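Local structure of fatty acid CoA ligase (Marinactinospora thermotolerans, 6SQ8) at residues Leu38-Ala41 with Leu42-Gly46; Val231-Ala234 with Ile235-Arg239; Pro480-Pro483 with Ala484-Asp488. The protein is an AMP-binding enzyme of the ANL superfamily, with a large N-terminal part and a smaller C-terminal domain, and binds adenosine monophosphate. All coordinates share one frame; numbering follows the deposited sequence.

Overall arrangement
All three contacts are local, each within one continuous run of chain. They follow one another in series, so none nests in or crosses another. Contact 1 comes first and ends helix 28-44 at the edge of the N-terminal part, beside helix 61-72 and strand 122-125. Contact 2 closes helix 228-237, which lies against strand 195-198 and helix 247-255. The centres of contacts 1 and 2 are about 37 Å apart. Contact 3 closes a small loop between strand 472-475 and helix 489-494 of the C-terminal domain. It lies nearest the centre of the chain and carries Lys-486 to the bound ligands. Its centre is about 28 Å from that of contact 2.

Contact 1: Leu38-Ala41 with Leu42-Gly46; sequences LAHA and LTEAG
Leu-38 to Glu-44 form the last turns of helix 28-44, with Leu-42 N, Thr-43 N and Glu-44 N each bonded to the carbonyl oxygen four residues earlier. The bond from Glu-44 N to His-40 O is 2.8 Å long and close to straight (172°). The next one weakens: Ala-45 N lies 3.1 Å from Ala-41 O and meets it at a bent angle. Gly-46 then leaves the helix with a positive phi, and Gly-46 N bonds to Thr-43 O at 3.0 Å. This is a Schellman motif at the C-terminal end of the helix.

On the exposed side, His-40 and Glu-44 meet one turn apart. With chi1 at -177°, His-40 CG lies beside its carbonyl carbon, and the ring reaches along the helix toward Glu-44. The Glu-44 chain bends at chi2 and comes over the ring. Glu-44 CG sits above one ring face, 3.8 Å from the centroid of the His-40 ring, in a CH-pi contact. The carboxylate and ring planes are 46° apart. Glu-44 OE1 lies 3.1 Å from His-40 NE2, but the angle is too poor for a hydrogen bond.

The buried side is apolar. Leu-42 CG and CD1 lie beside Leu-38 O. The Leu-42 side chain packs on Val-70 of helix 61-72 and on Leu-124 of strand 122-125. Leu-38 touches Ala-65 and Ala-69 of helix 61-72, so this side joins helix 28-44 to its neighbours.

The His-40 and Glu-44 pair is thus joined by a methylene over a ring, with a carboxylate oxygen close to NE2. The nearby carboxylate and the helix C-terminal end may modestly stabilise a protonated imidazole.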
ATOM      1  N   LEU A  38       8.527 -22.240  13.889  1.00 44.02           N
ATOM      2  CA  LEU A  38       7.868 -22.284  12.601  1.00 45.40           C
ATOM      3  C   LEU A  38       8.886 -22.604  11.505  1.00 46.03           C
ATOM      4  O   LEU A  38       8.562 -23.312  10.551  1.00 51.59           O
ATOM      5  CB  LEU A  38       7.218 -20.925  12.337  1.00 45.87           C
ATOM      6  CG  LEU A  38       6.024 -20.574  13.208  1.00 45.49           C
ATOM      7  CD1 LEU A  38       5.583 -19.162  12.952  1.00 45.93           C
ATOM      8  CD2 LEU A  38       4.875 -21.492  12.913  1.00 47.71           C
ATOM      9  N   ALA A  39      10.096 -22.049  11.640  1.00 43.55           N
ATOM     10  CA  ALA A  39      11.163 -22.280  10.685  1.00 45.20           C
ATOM     11  C   ALA A  39      11.469 -23.782  10.613  1.00 43.51           C
ATOM     12  O   ALA A  39      11.442 -24.374   9.544  1.00 38.51           O
ATOM     13  CB  ALA A  39      12.379 -21.484  11.071  1.00 44.32           C
ATOM     14  N   HIS A  40      11.729 -24.377  11.778  1.00 46.51           N
ATOM     15  CA  HIS A  40      12.012 -25.812  11.888  1.00 49.16           C
ATOM     16  C   HIS A  40      10.855 -26.646  11.296  1.00 44.57           C
ATOM     17  O   HIS A  40      11.073 -27.526  10.471  1.00 44.04           O
ATOM     18  CB  HIS A  40      12.314 -26.169  13.348  1.00 54.05           C
ATOM     19  CG  HIS A  40      12.692 -27.601  13.529  1.00 58.99           C
ATOM     20  ND1 HIS A  40      11.762 -28.608  13.770  1.00 60.47           N
ATOM     21  CD2 HIS A  40      13.907 -28.189  13.532  1.00 58.60           C
ATOM     22  CE1 HIS A  40      12.396 -29.756  13.906  1.00 58.38           C
ATOM     23  NE2 HIS A  40      13.705 -29.527  13.746  1.00 59.50           N
ATOM     24  N   ALA A  41       9.618 -26.338  11.688  1.00 39.61           N
ATOM     25  CA  ALA A  41       8.453 -27.082  11.240  1.00 39.98           C
ATOM     26  C   ALA A  41       8.318 -27.067   9.708  1.00 43.34           C
ATOM     27  O   ALA A  41       7.959 -28.080   9.099  1.00 44.02           O
ATOM     28  CB  ALA A  41       7.218 -26.519  11.896  1.00 40.25           C
ATOM     29  N   LEU A  42       8.574 -25.905   9.088  1.00 48.63           N
ATOM     30  CA  LEU A  42       8.439 -25.722   7.620  1.00 49.69           C
ATOM     31  C   LEU A  42       9.568 -26.475   6.902  1.00 49.36           C
ATOM     32  O   LEU A  42       9.345 -27.066   5.843  1.00 44.59           O
ATOM     33  CB  LEU A  42       8.501 -24.227   7.277  1.00 49.09           C
ATOM     34  CG  LEU A  42       7.292 -23.381   7.652  1.00 48.41           C
ATOM     35  CD1 LEU A  42       7.669 -21.912   7.690  1.00 53.55           C
ATOM     36  CD2 LEU A  42       6.162 -23.593   6.671  1.00 48.69           C
ATOM     37  N   THR A  43      10.779 -26.396   7.478  1.00 49.14           N
ATOM     38  CA  THR A  43      11.952 -27.110   6.995  1.00 53.82           C
ATOM     39  C   THR A  43      11.622 -28.605   6.978  1.00 55.65           C
ATOM     40  O   THR A  43      11.681 -29.225   5.912  1.00 56.95           O
ATOM     41  CB  THR A  43      13.195 -26.763   7.835  1.00 58.44           C
ATOM     42  OG1 THR A  43      13.840 -25.637   7.227  1.00 57.21           O
ATOM     43  CG2 THR A  43      14.195 -27.890   7.992  1.00 62.65           C
ATOM     44  N   GLU A  44      11.214 -29.131   8.145  1.00 58.84           N
ATOM     45  CA  GLU A  44      10.922 -30.559   8.357  1.00 56.96           C
ATOM     46  C   GLU A  44       9.816 -31.046   7.422  1.00 51.81           C
ATOM     47  O   GLU A  44       9.800 -32.200   7.079  1.00 60.21           O
ATOM     48  CB  GLU A  44      10.493 -30.857   9.796  1.00 61.32           C
ATOM     49  CG  GLU A  44      11.610 -30.766  10.820  1.00 70.82           C
ATOM     50  CD  GLU A  44      12.891 -31.531  10.542  1.00 77.69           C
ATOM     51  OE1 GLU A  44      13.952 -31.086  11.032  1.00 82.17           O
ATOM     52  OE2 GLU A  44      12.819 -32.539   9.812  1.00 81.90           O
ATOM     53  N   ALA A  45       8.894 -30.173   7.026  1.00 52.26           N
ATOM     54  CA  ALA A  45       7.754 -30.565   6.202  1.00 53.43           C
ATOM     55  C   ALA A  45       8.157 -30.743   4.735  1.00 54.46           C
ATOM     56  O   ALA A  45       7.304 -31.058   3.894  1.00 60.20           O
ATOM     57  CB  ALA A  45       6.650 -29.544   6.341  1.00 56.77           C
ATOM     58  N   GLY A  46       9.432 -30.481   4.407  1.00 53.73           N
ATOM     59  CA  GLY A  46      10.009 -30.751   3.078  1.00 56.56           C
ATOM     60  C   GLY A  46       9.822 -29.632   2.051  1.00 60.28           C
ATOM     61  O   GLY A  46       9.863 -29.876   0.845  1.00 65.19           O
TER

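Contact 2: Val231-Ala234 with Ile235-Arg239; sequences VLEA and IERER
Glu-233 and Arg-237 form a salt bridge one turn apart near the C-terminal end of helix 228-237, and Glu-238 extends it into a network. The Glu-233 chain leaves with CG anti to the backbone N and bends at chi2 (-80°). That bend turns its carboxylate along the helix toward Arg-237. Arg-237 runs out straight through chi2, then folds at chi3 and brings its guanidinium back to meet the acid.

The bond is edge-on. Arg-237 NE reaches Glu-233 OE1 at 2.7 Å and 162°, on the syn side of the carboxylate and near both planes. The two planes are only 23° apart. Arg-237 NH2 adds a weak second bond to the same oxygen, Glu-233 OE1, at 3.1 Å. One oxygen therefore takes two N-H groups. Both residues also touch a crystal neighbour, so their pose may owe something to the lattice.

The buried side is apolar. Val-231 CG1 and Ile-235 CD1 meet at 3.7 Å, and both side chains rest on Leu-197 of strand 195-198. Ile-235 CG1 stands anti to its carbonyl carbon, which leads CD1 back to Val-231.

The backbone keeps its helical bonds up to Glu-238, whose N is 2.9 Å from Ala-234 O. Arg-239 then takes a positive phi and completes a Schellman motif. Its guanidinium makes a salt bridge with Asp-263. The other terminal nitrogen of Arg-237, NH1, makes a salt bridge to Glu-238 OE2 at 2.5 Å.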
ATOM      1  N   VAL A 231      -8.742   2.985  16.932  1.00 30.20           N
ATOM      2  CA  VAL A 231      -7.428   3.538  16.611  1.00 29.52           C
ATOM      3  C   VAL A 231      -7.082   4.646  17.607  1.00 27.33           C
ATOM      4  O   VAL A 231      -5.990   4.688  18.134  1.00 26.16           O
ATOM      5  CB  VAL A 231      -7.376   4.046  15.162  1.00 29.46           C
ATOM      6  CG1 VAL A 231      -6.156   4.907  14.912  1.00 28.78           C
ATOM      7  CG2 VAL A 231      -7.421   2.889  14.180  1.00 30.40           C
ATOM      8  N   LEU A 232      -8.038   5.531  17.849  1.00 28.91           N
ATOM      9  CA  LEU A 232      -7.895   6.597  18.845  1.00 30.38           C
ATOM     10  C   LEU A 232      -7.527   5.992  20.200  1.00 31.84           C
ATOM     11  O   LEU A 232      -6.569   6.432  20.839  1.00 32.75           O
ATOM     12  CB  LEU A 232      -9.211   7.373  18.948  1.00 29.90           C
ATOM     13  CG  LEU A 232      -9.201   8.832  18.513  1.00 31.08           C
ATOM     14  CD1 LEU A 232      -8.031   9.172  17.603  1.00 32.37           C
ATOM     15  CD2 LEU A 232     -10.520   9.189  17.858  1.00 32.61           C
ATOM     16  N   GLU A 233      -8.300   4.980  20.616  1.00 34.57           N
ATOM     17  CA  GLU A 233      -8.140   4.337  21.913  1.00 35.33           C
ATOM     18  C   GLU A 233      -6.745   3.707  21.960  1.00 32.82           C
ATOM     19  O   GLU A 233      -6.002   3.909  22.920  1.00 32.02           O
ATOM     20  CB  GLU A 233      -9.273   3.323  22.132  1.00 39.50           C
ATOM     21  CG  GLU A 233      -9.648   3.067  23.572  1.00 43.76           C
ATOM     22  CD  GLU A 233      -8.713   2.104  24.300  1.00 49.85           C
ATOM     23  OE1 GLU A 233      -8.436   0.991  23.732  1.00 46.22           O
ATOM     24  OE2 GLU A 233      -8.243   2.470  25.441  1.00 49.87           O
ATOM     25  N   ALA A 234      -6.391   2.978  20.899  1.00 32.13           N
ATOM     26  CA  ALA A 234      -5.120   2.255  20.812  1.00 34.68           C
ATOM     27  C   ALA A 234      -3.951   3.231  20.899  1.00 33.36           C
ATOM     28  O   ALA A 234      -2.978   2.947  21.565  1.00 32.91           O
ATOM     29  CB  ALA A 234      -5.033   1.446  19.535  1.00 35.52           C
ATOM     30  N   ILE A 235      -4.050   4.366  20.207  1.00 32.18           N
ATOM     31  CA  ILE A 235      -2.957   5.317  20.187  1.00 31.41           C
ATOM     32  C   ILE A 235      -2.691   5.799  21.615  1.00 32.48           C
ATOM     33  O   ILE A 235      -1.556   5.859  22.028  1.00 35.43           O
ATOM     34  CB  ILE A 235      -3.233   6.466  19.206  1.00 30.79           C
ATOM     35  CG1 ILE A 235      -3.226   5.957  17.760  1.00 31.28           C
ATOM     36  CG2 ILE A 235      -2.244   7.599  19.403  1.00 30.72           C
ATOM     37  CD1 ILE A 235      -3.739   6.954  16.743  1.00 31.42           C
ATOM     38  N   GLU A 236      -3.746   6.102  22.364  1.00 34.84           N
ATOM     39  CA  GLU A 236      -3.611   6.670  23.699  1.00 38.71           C
ATOM     40  C   GLU A 236      -3.137   5.585  24.685  1.00 37.14           C
ATOM     41  O   GLU A 236      -2.212   5.801  25.456  1.00 35.87           O
ATOM     42  CB  GLU A 236      -4.946   7.279  24.143  1.00 45.81           C
ATOM     43  CG  GLU A 236      -4.813   8.110  25.419  1.00 48.50           C
ATOM     44  CD  GLU A 236      -6.108   8.584  26.042  1.00 51.80           C
ATOM     45  OE1 GLU A 236      -7.015   7.755  26.124  1.00 63.11           O
ATOM     46  OE2 GLU A 236      -6.196   9.748  26.459  1.00 48.65           O
ATOM     47  N   ARG A 237      -3.799   4.424  24.642  1.00 37.57           N
ATOM     48  CA  ARG A 237      -3.572   3.314  25.578  1.00 38.35           C
ATOM     49  C   ARG A 237      -2.148   2.730  25.414  1.00 36.72           C
ATOM     50  O   ARG A 237      -1.477   2.482  26.398  1.00 31.58           O
ATOM     51  CB  ARG A 237      -4.669   2.260  25.386  1.00 46.14           C
ATOM     52  CG  ARG A 237      -4.675   1.154  26.436  1.00 51.36           C
ATOM     53  CD  ARG A 237      -5.676   0.006  26.199  1.00 50.33           C
ATOM     54  NE  ARG A 237      -6.189  -0.129  24.830  1.00 50.96           N
ATOM     55  CZ  ARG A 237      -5.661  -0.907  23.878  1.00 53.04           C
ATOM     56  NH1 ARG A 237      -4.659  -1.725  24.158  1.00 50.55           N
ATOM     57  NH2 ARG A 237      -6.129  -0.854  22.642  1.00 51.11           N
ATOM     58  N   GLU A 238      -1.689   2.512  24.177  1.00 36.95           N
ATOM     59  CA  GLU A 238      -0.365   1.915  23.895  1.00 36.27           C
ATOM     60  C   GLU A 238       0.689   3.016  23.658  1.00 32.28           C
ATOM     61  O   GLU A 238       1.843   2.718  23.408  1.00 29.06           O
ATOM     62  CB  GLU A 238      -0.406   1.012  22.661  1.00 39.82           C
ATOM     63  CG  GLU A 238      -1.553   0.023  22.652  1.00 46.06           C
ATOM     64  CD  GLU A 238      -1.409  -1.168  23.575  1.00 50.78           C
ATOM     65  OE1 GLU A 238      -0.425  -1.247  24.345  1.00 50.78           O
ATOM     66  OE2 GLU A 238      -2.264  -2.087  23.451  1.00 56.04           O
ATOM     67  N   ARG A 239       0.291   4.286  23.746  1.00 32.15           N
ATOM     68  CA  ARG A 239       1.153   5.416  23.486  1.00 32.49           C
ATOM     69  C   ARG A 239       1.887   5.210  22.153  1.00 29.63           C
ATOM     70  O   ARG A 239       3.102   5.370  22.086  1.00 25.94           O
ATOM     71  CB  ARG A 239       2.136   5.605  24.641  1.00 35.12           C
ATOM     72  CG  ARG A 239       1.510   5.641  26.023  1.00 38.92           C
ATOM     73  CD  ARG A 239       1.467   7.043  26.586  1.00 42.24           C
ATOM     74  NE  ARG A 239       0.354   7.921  26.236  1.00 43.07           N
ATOM     75  CZ  ARG A 239      -0.411   8.554  27.129  1.00 38.68           C
ATOM     76  NH1 ARG A 239      -0.515   8.069  28.354  1.00 34.82           N
ATOM     77  NH2 ARG A 239      -1.049   9.658  26.783  1.00 36.52           N
TER

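Contact 3: Pro480-Pro483 with Ala484-Asp488. With AMP (adenosine monophosphate), chain G; EQ2 (1-ethanoyl-9~{H}-pyrido[3,4-b]indole-3-carboxylic acid), chain F.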
ATOM      1  N   PRO A 480     -16.573   3.804  -5.717  1.00 40.58           N
ATOM      2  CA  PRO A 480     -16.233   2.389  -5.613  1.00 43.52           C
ATOM      3  C   PRO A 480     -14.707   2.222  -5.581  1.00 44.88           C
ATOM      4  O   PRO A 480     -13.983   2.935  -6.282  1.00 40.51           O
ATOM      5  CB  PRO A 480     -16.826   1.760  -6.884  1.00 43.18           C
ATOM      6  CG  PRO A 480     -16.882   2.907  -7.851  1.00 42.33           C
ATOM      7  CD  PRO A 480     -17.206   4.124  -7.001  1.00 43.38           C
ATOM      8  N   VAL A 481     -14.248   1.268  -4.772  1.00 47.59           N
ATOM      9  CA  VAL A 481     -12.847   0.995  -4.607  1.00 50.59           C
ATOM     10  C   VAL A 481     -12.564  -0.428  -5.098  1.00 53.00           C
ATOM     11  O   VAL A 481     -13.426  -1.308  -5.004  1.00 56.74           O
ATOM     12  CB  VAL A 481     -12.404   1.188  -3.144  1.00 52.16           C
ATOM     13  CG1 VAL A 481     -12.512   2.645  -2.743  1.00 53.11           C
ATOM     14  CG2 VAL A 481     -13.155   0.285  -2.169  1.00 51.36           C
ATOM     15  N   THR A 482     -11.341  -0.634  -5.609  1.00 55.97           N
ATOM     16  CA  THR A 482     -10.795  -1.957  -5.932  1.00 54.06           C
ATOM     17  C   THR A 482     -10.569  -2.703  -4.620  1.00 60.01           C
ATOM     18  O   THR A 482     -10.642  -2.110  -3.544  1.00 53.39           O
ATOM     19  CB  THR A 482      -9.507  -1.841  -6.761  1.00 52.84           C
ATOM     20  OG1 THR A 482      -8.464  -1.359  -5.917  1.00 49.83           O
ATOM     21  CG2 THR A 482      -9.641  -0.945  -7.976  1.00 52.63           C
ATOM     22  N   PRO A 483     -10.312  -4.030  -4.645  1.00 69.63           N
ATOM     23  CA  PRO A 483      -9.951  -4.739  -3.415  1.00 67.56           C
ATOM     24  C   PRO A 483      -8.744  -4.097  -2.709  1.00 62.83           C
ATOM     25  O   PRO A 483      -8.689  -4.103  -1.484  1.00 60.70           O
ATOM     26  CB  PRO A 483      -9.632  -6.168  -3.874  1.00 67.76           C
ATOM     27  CG  PRO A 483     -10.313  -6.308  -5.231  1.00 67.83           C
ATOM     28  CD  PRO A 483     -10.390  -4.914  -5.822  1.00 68.70           C
ATOM     29  N   ALA A 484      -7.812  -3.525  -3.483  1.00 64.27           N
ATOM     30  CA  ALA A 484      -6.598  -2.882  -2.937  1.00 66.50           C
ATOM     31  C   ALA A 484      -6.913  -1.518  -2.292  1.00 68.02           C
ATOM     32  O   ALA A 484      -6.036  -0.927  -1.655  1.00 71.23           O
ATOM     33  CB  ALA A 484      -5.557  -2.738  -4.021  1.00 64.65           C
ATOM     34  N   GLY A 485      -8.141  -1.009  -2.482  1.00 61.13           N
ATOM     35  CA  GLY A 485      -8.629   0.214  -1.826  1.00 53.44           C
ATOM     36  C   GLY A 485      -8.389   1.470  -2.654  1.00 47.02           C
ATOM     37  O   GLY A 485      -8.391   2.578  -2.127  1.00 40.06           O
ATOM     38  N   LYS A 486      -8.161   1.294  -3.961  1.00 43.41           N
ATOM     39  CA  LYS A 486      -7.979   2.406  -4.880  1.00 43.73           C
ATOM     40  C   LYS A 486      -9.296   2.711  -5.579  1.00 40.38           C
ATOM     41  O   LYS A 486     -10.170   1.859  -5.668  1.00 36.76           O
ATOM     42  CB  LYS A 486      -6.905   2.092  -5.916  1.00 48.16           C
ATOM     43  CG  LYS A 486      -5.523   1.931  -5.312  1.00 49.27           C
ATOM     44  CD  LYS A 486      -4.444   2.391  -6.216  1.00 53.44           C
ATOM     45  CE  LYS A 486      -3.072   2.104  -5.642  1.00 56.05           C
ATOM     46  NZ  LYS A 486      -3.033   0.865  -4.826  1.00 55.30           N
ATOM     47  N   PRO A 487      -9.479   3.941  -6.102  1.00 39.06           N
ATOM     48  CA  PRO A 487     -10.674   4.284  -6.859  1.00 39.33           C
ATOM     49  C   PRO A 487     -10.841   3.393  -8.094  1.00 36.16           C
ATOM     50  O   PRO A 487      -9.972   3.360  -8.947  1.00 29.87           O
ATOM     51  CB  PRO A 487     -10.448   5.739  -7.298  1.00 38.32           C
ATOM     52  CG  PRO A 487      -9.425   6.257  -6.332  1.00 38.02           C
ATOM     53  CD  PRO A 487      -8.559   5.072  -5.983  1.00 38.73           C
ATOM     54  N   ASP A 488     -11.985   2.715  -8.166  1.00 37.86           N
ATOM     55  CA  ASP A 488     -12.281   1.826  -9.246  1.00 39.12           C
ATOM     56  C   ASP A 488     -12.838   2.657 -10.399  1.00 34.35           C
ATOM     57  O   ASP A 488     -14.041   2.750 -10.594  1.00 27.99           O
ATOM     58  CB  ASP A 488     -13.262   0.735  -8.821  1.00 43.49           C
ATOM     59  CG  ASP A 488     -13.489  -0.321  -9.883  1.00 45.12           C
ATOM     60  OD1 ASP A 488     -13.100  -0.072 -11.037  1.00 42.02           O
ATOM     61  OD2 ASP A 488     -14.065  -1.380  -9.542  1.00 48.06           O
TER
HETATM   62  P   AMP G 502      -0.507  -0.485  -7.237  1.00 81.95           P
HETATM   63  O1P AMP G 502       0.696  -0.881  -6.432  1.00 88.60           O
HETATM   64  O2P AMP G 502      -0.332  -0.616  -8.757  1.00 88.37           O
HETATM   65  O3P AMP G 502      -1.756  -1.139  -6.688  1.00 78.45           O
HETATM   66  O5' AMP G 502      -0.668   1.111  -6.892  1.00 79.48           O
HETATM   67  C5' AMP G 502       0.172   2.182  -7.370  1.00 74.82           C
HETATM   68  C4' AMP G 502      -0.624   3.434  -7.726  1.00 71.40           C
HETATM   69  O4' AMP G 502      -1.398   3.930  -6.643  1.00 78.46           O
HETATM   70  C3' AMP G 502       0.277   4.584  -8.080  1.00 69.07           C
HETATM   71  O3' AMP G 502       0.447   4.504  -9.466  1.00 74.84           O
HETATM   72  C2' AMP G 502      -0.424   5.865  -7.633  1.00 75.08           C
HETATM   73  O2' AMP G 502      -1.197   6.582  -8.624  1.00 69.99           O
HETATM   74  C1' AMP G 502      -1.349   5.362  -6.537  1.00 76.99           C
HETATM   75  N9  AMP G 502      -0.813   5.809  -5.224  1.00 68.52           N
HETATM   76  C8  AMP G 502      -0.201   5.064  -4.275  1.00 63.64           C
HETATM   77  N7  AMP G 502       0.149   5.839  -3.213  1.00 63.29           N
HETATM   78  C5  AMP G 502      -0.241   7.103  -3.493  1.00 65.57           C
HETATM   79  C6  AMP G 502      -0.177   8.424  -2.820  1.00 60.36           C
HETATM   80  N6  AMP G 502       0.367   8.560  -1.605  1.00 60.22           N
HETATM   81  N1  AMP G 502      -0.702   9.481  -3.468  1.00 63.23           N
HETATM   82  C2  AMP G 502      -1.265   9.355  -4.703  1.00 65.82           C
HETATM   83  N3  AMP G 502      -1.357   8.193  -5.388  1.00 59.40           N
HETATM   84  C4  AMP G 502      -0.874   7.067  -4.829  1.00 64.05           C
HETATM   85  C1  EQ2 F 501       4.436   3.592   0.626  1.00 40.92           C
HETATM   86  C2  EQ2 F 501       3.153   3.226  -0.037  1.00 40.14           C
HETATM   87  O1  EQ2 F 501       2.168   3.914   0.157  1.00 45.09           O
HETATM   88  C3  EQ2 F 501       3.077   1.986  -0.888  1.00 37.28           C
HETATM   89  N1  EQ2 F 501       2.033   1.895  -1.722  1.00 36.34           N
HETATM   90  C4  EQ2 F 501       1.882   0.808  -2.496  1.00 41.21           C
HETATM   91  C5  EQ2 F 501       0.658   0.748  -3.383  1.00 42.52           C
HETATM   92  O2  EQ2 F 501      -0.110   1.733  -3.398  1.00 40.44           O
HETATM   93  O3  EQ2 F 501       0.495  -0.319  -4.002  1.00 45.79           O
HETATM   94  C6  EQ2 F 501       2.774  -0.257  -2.469  1.00 39.41           C
HETATM   95  C7  EQ2 F 501       3.864  -0.192  -1.621  1.00 36.72           C
HETATM   96  C8  EQ2 F 501       4.976  -1.060  -1.336  1.00 36.23           C
HETATM   97  C9  EQ2 F 501       5.389  -2.309  -1.795  1.00 36.16           C
HETATM   98  C10 EQ2 F 501       6.548  -2.856  -1.289  1.00 34.88           C
HETATM   99  C11 EQ2 F 501       7.302  -2.182  -0.330  1.00 34.20           C
HETATM  100  C12 EQ2 F 501       6.932  -0.943   0.136  1.00 36.41           C
HETATM  101  C13 EQ2 F 501       5.759  -0.394  -0.376  1.00 38.35           C
HETATM  102  N2  EQ2 F 501       5.163   0.816  -0.074  1.00 39.61           N
HETATM  103  C14 EQ2 F 501       4.024   0.952  -0.814  1.00 36.90           C
HETATM  104  O   HOH W   1     -15.695  -1.557  -7.261  1.00 24.97           O
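Thr-482 has its OG1 between the backbone N and the carbonyl carbon (chi1 72°), which turns the oxygen toward the backbone N-H groups of Ala-484 and Lys-486. Thr-482 OG1 accepts two weak bonds there, from Lys-486 N at 3.3 Å and from Ala-484 N at a similar length. The Lys-486 chain is bent at chi2 and chi4, and the rest of it extends out of the loop to the ligands. Lys-486 NZ donates to AMP O3P at 3.0 Å. It also makes a weak bond to EQ2 O2 at 3.4 Å. The end of the Lys-486 chain is too close to the AMP sugar in the model, so its exact placement is uncertain.

Residues Thr-482 to Gly-485 form a type I beta turn, closed by Gly-485 N to Thr-482 O at 2.9 Å. That N-H comes from above the carbonyl plane. Gly-485 has positive phi (92°), and Thr-482 N bonds to Lys-486 O at 2.8 Å, which fits a G1 beta bulge. A single bridge then pairs Val-481 with Pro-487. A lysine of the C-terminal domain placed at the bound nucleotide is a known feature of ANL enzymes when the two parts are closed together. Within the turn, Pro-483 O is hydrogen-bonded to Thr-83 OG1 of the N-terminal part.

At the open end of the loop, Asp-488 N bonds to Pro-480 O at 2.8 Å, nearly straight (173°). Pro-480 CB and Asp-488 CB lie 4.2 Å apart. Asp-488 is the N-cap of helix 489-494, and its OD1 bonds to Lys-491 N. A water bridges Asp-488 OD2 and Val-481 O, donating to both.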